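Local coordinates for DUF115 domain-containing protein (Magnetospirillum magneticum AMB-1, PDB 5MU5), which is a Maf glycosyltransferase involved in forming the bacterial flagellum, probably by attaching sugar to flagellin, at residues 125-130 with 212-217; 148-153 with 181-186; 55-60 with 131-136. One frame throughout, in Å; residues are numbered along the deposited sequence.

All three contacts lie in the Maf N-terminal domain. Interaction 3 opens first along the chain, its segments alternating with those of interaction 1; interaction 2 falls within the span of interaction 1. Interactions 1 and 2 share a four-stranded parallel sheet in the order 180-183, 146-150, 123-127, 211-214, and their centres are about 10 Å apart. Interaction 3, centred about 11 Å from the centre of interaction 1 and about 17 Å from that of interaction 2, ties the loop after strand 54-55 to the turn leading into helix 134-142. Together they illustrate how loops meet at the C-terminal ends of the strands of a Rossmann-like sheet, bringing the glycine-rich turn 128-132 and Glu151 close together.

Interaction 1. Residues 125-130 with 212-217; sequences VCLGLG and LFVAYN
Leu127 and Val214 meet through branches set by their first torsions: CG of Leu127 stands beside its own backbone N (chi1 -57°), Val214 CG2 occupies the matching place on its residue, and Leu127 CD1 comes within 3.9 Å of Val214 CG2 as the two side chains pass at a slant. Val125 joins the same face, its CB 3.9 Å from Leu212 CD2, and helix 219-235 packs over Leu127 and Leu212. Beyond the strands, Tyr216 has the less common chi1 of 51°, with CG between backbone N and carbonyl carbon. This swings the ring back toward the turn, where CE2 lies 3.8 Å from Gly130 N, which sits at the ring edge; the hydroxyl is hydrogen-bonded to Glu151. Beneath these side chains runs a parallel ladder. Val125 O accepts from Phe213 N at 3.1 Å, and Leu127 N donates to Phe213 O at 2.7 Å. Ala215 N then donates to Leu127 O over 2.8 Å. Because Gly128 has no side chain, the methyl of Ala215 can press against the turn, CB lying 3.2 Å from Gly128 O. Strand 123-127 running into a Gly-Leu-Gly-Leu-Gly turn, with strand 211-214 parallel beside it, is characteristic of the first strand and glycine-rich loop of a Rossmann-like domain.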
loop_
_atom_site.group_PDB
_atom_site.type_symbol
_atom_site.label_atom_id
_atom_site.label_comp_id
_atom_site.label_asym_id
_atom_site.label_seq_id
_atom_site.Cartn_x
_atom_site.Cartn_y
_atom_site.Cartn_z
ATOM N N VAL A 125 0.001 20.850 5.125
ATOM C CA VAL A 125 0.467 20.813 3.737
ATOM C C VAL A 125 0.381 22.190 3.075
ATOM O O VAL A 125 -0.692 22.752 2.943
ATOM C CB VAL A 125 -0.350 19.817 2.913
ATOM C CG1 VAL A 125 0.112 19.837 1.462
ATOM C CG2 VAL A 125 -0.232 18.416 3.482
ATOM N N CYS A 126 1.509 22.728 2.657
ATOM C CA CYS A 126 1.548 24.019 1.979
ATOM C C CYS A 126 1.849 23.815 0.522
ATOM O O CYS A 126 2.907 23.293 0.154
ATOM C CB CYS A 126 2.625 24.915 2.558
ATOM S SG CYS A 126 2.396 25.171 4.312
ATOM N N LEU A 127 0.904 24.209 -0.311
ATOM C CA LEU A 127 1.070 24.081 -1.732
ATOM C C LEU A 127 1.534 25.448 -2.129
ATOM O O LEU A 127 0.749 26.391 -2.207
ATOM C CB LEU A 127 -0.252 23.705 -2.375
ATOM C CG LEU A 127 -0.714 22.418 -1.702
ATOM C CD1 LEU A 127 -2.204 22.472 -1.430
ATOM C CD2 LEU A 127 -0.292 21.224 -2.524
ATOM N N GLY A 128 2.837 25.558 -2.313
ATOM C CA GLY A 128 3.468 26.836 -2.544
ATOM C C GLY A 128 4.074 27.333 -1.237
ATOM O O GLY A 128 3.550 27.076 -0.137
ATOM N N LEU A 129 5.214 28.001 -1.366
ATOM C CA LEU A 129 5.874 28.653 -0.252
ATOM C C LEU A 129 5.865 30.147 -0.510
ATOM O O LEU A 129 5.485 30.929 0.356
ATOM C CB LEU A 129 7.314 28.157 -0.112
ATOM C CG LEU A 129 8.195 28.830 0.945
ATOM C CD1 LEU A 129 7.712 28.498 2.339
ATOM C CD2 LEU A 129 9.622 28.375 0.776
ATOM N N GLY A 130 6.279 30.542 -1.712
ATOM C CA GLY A 130 6.462 31.942 -1.993
ATOM C C GLY A 130 7.589 32.376 -1.078
ATOM O O GLY A 130 8.573 31.645 -0.944
ATOM N N LEU A 212 -4.648 22.530 4.805
ATOM C CA LEU A 212 -4.207 22.716 3.436
ATOM C C LEU A 212 -4.131 24.218 3.158
ATOM O O LEU A 212 -4.996 24.970 3.610
ATOM C CB LEU A 212 -5.214 22.088 2.500
ATOM C CG LEU A 212 -5.495 20.611 2.766
ATOM C CD1 LEU A 212 -6.645 20.155 1.894
ATOM C CD2 LEU A 212 -4.245 19.797 2.496
ATOM N N PHE A 213 -3.089 24.655 2.444
ATOM C CA PHE A 213 -2.905 26.072 2.153
ATOM C C PHE A 213 -2.134 26.280 0.853
ATOM O O PHE A 213 -1.071 25.705 0.654
ATOM C CB PHE A 213 -2.176 26.760 3.304
ATOM C CG PHE A 213 -2.286 28.244 3.270
ATOM C CD1 PHE A 213 -3.362 28.882 3.882
ATOM C CD2 PHE A 213 -1.328 29.016 2.608
ATOM C CE1 PHE A 213 -3.487 30.267 3.823
ATOM C CE2 PHE A 213 -1.447 30.400 2.556
ATOM C CZ PHE A 213 -2.527 31.028 3.158
ATOM N N VAL A 214 -2.684 27.119 -0.018
ATOM C CA VAL A 214 -2.101 27.410 -1.300
ATOM C C VAL A 214 -1.464 28.787 -1.154
ATOM O O VAL A 214 -2.150 29.756 -0.867
ATOM C CB VAL A 214 -3.179 27.364 -2.409
ATOM C CG1 VAL A 214 -2.641 27.910 -3.726
ATOM C CG2 VAL A 214 -3.690 25.934 -2.594
ATOM N N ALA A 215 -0.146 28.867 -1.338
ATOM C CA ALA A 215 0.594 30.116 -1.078
ATOM C C ALA A 215 0.404 31.220 -2.109
ATOM O O ALA A 215 0.487 32.377 -1.771
ATOM C CB ALA A 215 2.083 29.831 -0.894
ATOM N N TYR A 216 0.205 30.862 -3.364
ATOM C CA TYR A 216 -0.005 31.827 -4.421
ATOM C C TYR A 216 -0.829 31.131 -5.480
ATOM O O TYR A 216 -1.075 29.913 -5.382
ATOM C CB TYR A 216 1.319 32.347 -4.979
ATOM C CG TYR A 216 2.317 31.275 -5.383
ATOM C CD1 TYR A 216 2.293 30.712 -6.655
ATOM C CD2 TYR A 216 3.298 30.848 -4.506
ATOM C CE1 TYR A 216 3.208 29.744 -7.036
ATOM C CE2 TYR A 216 4.209 29.872 -4.871
ATOM C CZ TYR A 216 4.162 29.329 -6.141
ATOM O OH TYR A 216 5.067 28.377 -6.514
ATOM N N ASN A 217 -1.290 31.893 -6.465
ATOM C CA ASN A 217 -2.172 31.344 -7.497
ATOM C C ASN A 217 -1.409 30.589 -8.547
ATOM O O ASN A 217 -0.431 31.090 -9.103
ATOM C CB ASN A 217 -3.010 32.433 -8.160
ATOM C CG ASN A 217 -4.222 32.810 -7.336
ATOM O OD1 ASN A 217 -4.649 32.070 -6.426
ATOM N ND2 ASN A 217 -4.788 33.970 -7.647
#

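Interaction 2. Residues 148-153 with 181-186; sequences HIVEPN and NIIIEE
His148 and Asn181 lie side by side and point the same way, with imidazole and amide planes only 17° apart. Both hold CG beside the backbone N, anti to the carbonyl carbon (chi1 -45° and -66°), which sends ring and amide off the strands in the same direction. Asn181 ND2 donates to His148 ND1 over 3.0 Å, meeting the ring at its edge and almost in its plane, though the bond is tilted from the amide plane. His148 NE2 is hydrogen-bonded to His123. Two residues on, Val150 and Ile183 share this face but angle past each other, with CG2 of Val150 4.2 Å from CD1 of Ile183; helix 188-202 covers Asn181 and Ile183. Between the strands, Ile149 both donates and accepts: its N binds Asn181 O, and its O takes Ile183 N at 2.7 Å. Glu151 N continues the ladder to Ile183 O at 2.8 Å. Past the strand ends Ile184 turns its CD1 inward to 3.4 Å from Glu151 O. Glu151 OE2 is shared by Asn153 N, at 2.9 Å through the anti lone pair, and the hydroxyl of Tyr216, while OE1 takes the backbone N of both Leu129 and Gly130, fixing the group's rotation. Asn153 in turn is the N-cap of helix 154-160. An acidic residue just after the second strand, facing the glycine-rich loop of the first, is a familiar feature of Rossmann-like folds.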
loop_
_atom_site.group_PDB
_atom_site.type_symbol
_atom_site.label_atom_id
_atom_site.label_comp_id
_atom_site.label_asym_id
_atom_site.label_seq_id
_atom_site.Cartn_x
_atom_site.Cartn_y
_atom_site.Cartn_z
ATOM N N HIS A 148 4.829 19.787 5.309
ATOM C CA HIS A 148 5.136 19.383 3.955
ATOM C C HIS A 148 4.905 20.570 3.041
ATOM O O HIS A 148 3.795 21.093 2.908
ATOM C CB HIS A 148 4.236 18.217 3.589
ATOM C CG HIS A 148 4.147 17.191 4.667
ATOM N ND1 HIS A 148 5.180 16.326 4.942
ATOM C CD2 HIS A 148 3.171 16.905 5.559
ATOM C CE1 HIS A 148 4.842 15.541 5.947
ATOM N NE2 HIS A 148 3.633 15.886 6.349
ATOM N N ILE A 149 5.969 20.994 2.399
ATOM C CA ILE A 149 5.908 22.178 1.598
ATOM C C ILE A 149 6.242 21.800 0.180
ATOM O O ILE A 149 7.261 21.199 -0.089
ATOM C CB ILE A 149 6.896 23.216 2.133
ATOM C CG1 ILE A 149 6.539 23.546 3.589
ATOM C CG2 ILE A 149 6.882 24.457 1.249
ATOM C CD1 ILE A 149 7.568 24.389 4.317
ATOM N N VAL A 150 5.350 22.158 -0.727
ATOM C CA VAL A 150 5.566 21.925 -2.118
ATOM C C VAL A 150 5.898 23.277 -2.685
ATOM O O VAL A 150 5.153 24.216 -2.477
ATOM C CB VAL A 150 4.293 21.396 -2.783
ATOM C CG1 VAL A 150 4.506 21.206 -4.274
ATOM C CG2 VAL A 150 3.872 20.106 -2.116
ATOM N N GLU A 151 7.030 23.394 -3.369
ATOM C CA GLU A 151 7.380 24.665 -3.992
ATOM C C GLU A 151 8.012 24.371 -5.320
ATOM O O GLU A 151 9.173 23.971 -5.370
ATOM C CB GLU A 151 8.317 25.466 -3.115
ATOM C CG GLU A 151 8.770 26.774 -3.754
ATOM C CD GLU A 151 7.611 27.589 -4.307
ATOM O OE1 GLU A 151 6.985 28.354 -3.546
ATOM O OE2 GLU A 151 7.353 27.490 -5.517
ATOM N N PRO A 152 7.236 24.527 -6.410
ATOM C CA PRO A 152 7.725 24.251 -7.764
ATOM C C PRO A 152 8.875 25.143 -8.221
ATOM O O PRO A 152 9.639 24.766 -9.102
ATOM C CB PRO A 152 6.508 24.559 -8.635
ATOM C CG PRO A 152 5.347 24.372 -7.729
ATOM C CD PRO A 152 5.808 24.886 -6.415
ATOM N N ASN A 153 8.954 26.340 -7.657
ATOM C CA ASN A 153 9.963 27.303 -8.075
ATOM C C ASN A 153 11.032 27.410 -6.996
ATOM O O ASN A 153 10.794 27.962 -5.927
ATOM C CB ASN A 153 9.301 28.644 -8.364
ATOM C CG ASN A 153 10.241 29.624 -9.051
ATOM O OD1 ASN A 153 11.454 29.544 -8.912
ATOM N ND2 ASN A 153 9.675 30.561 -9.786
ATOM N N ASN A 181 9.254 18.024 5.069
ATOM C CA ASN A 181 9.541 17.668 3.691
ATOM C C ASN A 181 9.390 18.905 2.834
ATOM O O ASN A 181 8.433 19.652 2.996
ATOM C CB ASN A 181 8.542 16.616 3.213
ATOM C CG ASN A 181 8.702 15.308 3.939
ATOM O OD1 ASN A 181 9.608 14.544 3.649
ATOM N ND2 ASN A 181 7.841 15.052 4.905
ATOM N N ILE A 182 10.357 19.145 1.959
ATOM C CA ILE A 182 10.261 20.226 0.998
ATOM C C ILE A 182 10.332 19.567 -0.355
ATOM O O ILE A 182 11.289 18.902 -0.665
ATOM C CB ILE A 182 11.377 21.239 1.177
ATOM C CG1 ILE A 182 11.238 21.876 2.571
ATOM C CG2 ILE A 182 11.312 22.291 0.073
ATOM C CD1 ILE A 182 12.360 22.819 2.927
ATOM N N ILE A 183 9.291 19.755 -1.151
ATOM C CA ILE A 183 9.146 19.072 -2.409
ATOM C C ILE A 183 9.274 20.098 -3.504
ATOM O O ILE A 183 8.441 20.974 -3.632
ATOM C CB ILE A 183 7.762 18.397 -2.429
ATOM C CG1 ILE A 183 7.698 17.310 -1.343
ATOM C CG2 ILE A 183 7.442 17.836 -3.802
ATOM C CD1 ILE A 183 6.283 16.934 -0.924
ATOM N N ILE A 184 10.351 19.998 -4.269
ATOM C CA ILE A 184 10.631 20.900 -5.371
ATOM C C ILE A 184 10.338 20.151 -6.661
ATOM O O ILE A 184 11.203 19.459 -7.199
ATOM C CB ILE A 184 12.120 21.340 -5.366
ATOM C CG1 ILE A 184 12.554 21.827 -3.981
ATOM C CG2 ILE A 184 12.346 22.439 -6.400
ATOM C CD1 ILE A 184 11.765 23.006 -3.460
ATOM N N GLU A 185 9.110 20.269 -7.146
ATOM C CA GLU A 185 8.681 19.546 -8.342
ATOM C C GLU A 185 7.732 20.426 -9.121
ATOM O O GLU A 185 6.972 21.190 -8.533
ATOM C CB GLU A 185 7.971 18.225 -7.960
ATOM C CG GLU A 185 8.834 17.209 -7.214
ATOM C CD GLU A 185 10.014 16.683 -8.046
ATOM O OE1 GLU A 185 9.903 16.677 -9.282
ATOM O OE2 GLU A 185 11.061 16.285 -7.468
ATOM N N GLU A 186 7.761 20.286 -10.434
ATOM C CA GLU A 186 6.917 21.064 -11.343
ATOM C C GLU A 186 5.841 20.237 -12.033
ATOM O O GLU A 186 4.986 20.787 -12.689
ATOM C CB GLU A 186 7.790 21.679 -12.441
ATOM C CG GLU A 186 8.845 22.630 -11.902
ATOM C CD GLU A 186 9.879 23.029 -12.949
ATOM O OE1 GLU A 186 9.521 23.170 -14.140
ATOM O OE2 GLU A 186 11.058 23.213 -12.571
#

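Interaction 3. Residues 55-60 with 131-136; sequences FLYGPG and LGYQLP
Tyr57 reaches from the loop 55-60 to Leu131 and Tyr133, joining that loop to the turn by which this Rossmann-like domain passes from its glycine-rich loop into helix 134-142. One hydrogen bond joins the segments: Leu131 N donates to Tyr57 OH over 2.8 Å, fairly straight at 157°, and approaches at the edge of the ring near its plane. The loop behind Tyr57 is held too, since the carboxylate of Asp48 accepts from the backbone N of both Tyr57 and Gly58.

The aromatic contact is oblique. The rings of Tyr57 and Tyr133 have centroids 5.2 Å apart and planes at 59°, with Tyr133 CD2 lying 3.8 Å above one face of Tyr57, toward its rim. Leu56 CG lies over the opposite face of that ring. The hydroxyl of Tyr133 is anchored on Leu47 O.

Among the apolar contacts, Leu131 keeps CG beside its backbone N (chi1 -69°) and slants across Tyr57, whose CE2 is 3.8 Å from Leu131 CB. Of the polar side chains, Gln134 bonds through NE2 to Leu129 O, whereas its buried OE1 has no partner in the model and lies 4.4 Å from Tyr57 OH.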
loop_
_atom_site.group_PDB
_atom_site.type_symbol
_atom_site.label_atom_id
_atom_site.label_comp_id
_atom_site.label_asym_id
_atom_site.label_seq_id
_atom_site.Cartn_x
_atom_site.Cartn_y
_atom_site.Cartn_z
ATOM N N PHE A 55 5.462 40.591 -10.302
ATOM C CA PHE A 55 5.722 40.462 -8.878
ATOM C C PHE A 55 4.921 39.306 -8.300
ATOM O O PHE A 55 3.769 39.113 -8.653
ATOM C CB PHE A 55 5.363 41.766 -8.174
ATOM C CG PHE A 55 6.318 42.891 -8.468
ATOM C CD1 PHE A 55 6.452 43.393 -9.758
ATOM C CD2 PHE A 55 7.082 43.458 -7.452
ATOM C CE1 PHE A 55 7.336 44.427 -10.033
ATOM C CE2 PHE A 55 7.963 44.497 -7.718
ATOM C CZ PHE A 55 8.090 44.982 -9.009
ATOM N N LEU A 56 5.539 38.531 -7.417
ATOM C CA LEU A 56 4.852 37.418 -6.778
ATOM C C LEU A 56 3.684 37.938 -5.955
ATOM O O LEU A 56 2.561 37.524 -6.161
ATOM C CB LEU A 56 5.817 36.601 -5.904
ATOM C CG LEU A 56 5.195 35.513 -5.011
ATOM C CD1 LEU A 56 4.364 34.544 -5.825
ATOM C CD2 LEU A 56 6.282 34.745 -4.271
ATOM N N TYR A 57 3.954 38.869 -5.050
ATOM C CA TYR A 57 2.923 39.404 -4.182
ATOM C C TYR A 57 2.264 40.673 -4.722
ATOM O O TYR A 57 1.052 40.815 -4.664
ATOM C CB TYR A 57 3.503 39.623 -2.783
ATOM C CG TYR A 57 3.887 38.308 -2.143
ATOM C CD1 TYR A 57 2.908 37.460 -1.627
ATOM C CD2 TYR A 57 5.215 37.895 -2.081
ATOM C CE1 TYR A 57 3.236 36.243 -1.069
ATOM C CE2 TYR A 57 5.557 36.685 -1.506
ATOM C CZ TYR A 57 4.559 35.861 -1.009
ATOM O OH TYR A 57 4.884 34.661 -0.453
ATOM N N GLY A 58 3.053 41.597 -5.255
ATOM C CA GLY A 58 2.505 42.874 -5.722
ATOM C C GLY A 58 2.083 43.709 -4.525
ATOM O O GLY A 58 2.258 43.276 -3.380
ATOM N N PRO A 59 1.500 44.901 -4.768
ATOM C CA PRO A 59 1.138 45.743 -3.621
ATOM C C PRO A 59 -0.005 45.130 -2.812
ATOM O O PRO A 59 -1.003 44.686 -3.381
ATOM C CB PRO A 59 0.713 47.064 -4.271
ATOM C CG PRO A 59 0.201 46.663 -5.613
ATOM C CD PRO A 59 1.061 45.497 -6.047
ATOM N N GLY A 60 0.166 45.080 -1.493
ATOM C CA GLY A 60 -0.812 44.454 -0.605
ATOM C C GLY A 60 -0.902 42.928 -0.701
ATOM O O GLY A 60 -1.823 42.338 -0.160
ATOM N N LEU A 131 7.422 33.529 -0.426
ATOM C CA LEU A 131 8.385 33.998 0.551
ATOM C C LEU A 131 8.049 33.546 1.957
ATOM O O LEU A 131 8.729 33.913 2.901
ATOM C CB LEU A 131 8.549 35.518 0.474
ATOM C CG LEU A 131 9.249 35.975 -0.819
ATOM C CD1 LEU A 131 9.377 37.489 -0.870
ATOM C CD2 LEU A 131 10.626 35.344 -0.966
ATOM N N GLY A 132 7.011 32.733 2.101
ATOM C CA GLY A 132 6.705 32.121 3.386
ATOM C C GLY A 132 6.069 32.996 4.433
ATOM O O GLY A 132 6.046 32.634 5.604
ATOM N N TYR A 133 5.536 34.143 4.032
ATOM C CA TYR A 133 4.825 35.027 4.961
ATOM C C TYR A 133 3.676 34.303 5.717
ATOM O O TYR A 133 3.389 34.616 6.864
ATOM C CB TYR A 133 4.268 36.238 4.210
ATOM C CG TYR A 133 5.317 37.169 3.629
ATOM C CD1 TYR A 133 6.336 37.674 4.431
ATOM C CD2 TYR A 133 5.266 37.574 2.299
ATOM C CE1 TYR A 133 7.289 38.537 3.927
ATOM C CE2 TYR A 133 6.211 38.445 1.781
ATOM C CZ TYR A 133 7.227 38.921 2.606
ATOM O OH TYR A 133 8.190 39.784 2.136
ATOM N N GLN A 134 3.035 33.328 5.083
ATOM C CA GLN A 134 1.965 32.568 5.740
ATOM C C GLN A 134 2.426 31.674 6.890
ATOM O O GLN A 134 1.679 31.474 7.844
ATOM C CB GLN A 134 1.169 31.716 4.717
ATOM C CG GLN A 134 1.927 30.573 4.023
ATOM C CD GLN A 134 2.833 31.026 2.875
ATOM O OE1 GLN A 134 2.942 32.211 2.592
ATOM N NE2 GLN A 134 3.483 30.079 2.222
ATOM N N LEU A 135 3.654 31.162 6.820
ATOM C CA LEU A 135 4.148 30.142 7.784
ATOM C C LEU A 135 4.056 30.448 9.269
ATOM O O LEU A 135 3.504 29.657 10.012
ATOM C CB LEU A 135 5.584 29.708 7.460
ATOM C CG LEU A 135 5.753 28.783 6.268
ATOM C CD1 LEU A 135 7.232 28.470 6.097
ATOM C CD2 LEU A 135 4.956 27.498 6.424
ATOM N N PRO A 136 4.619 31.573 9.718
ATOM C CA PRO A 136 4.489 31.863 11.137
ATOM C C PRO A 136 3.062 31.691 11.625
ATOM O O PRO A 136 2.838 31.043 12.634
ATOM C CB PRO A 136 4.893 33.336 11.238
ATOM C CG PRO A 136 5.745 33.608 10.048
ATOM C CD PRO A 136 5.373 32.616 8.990
#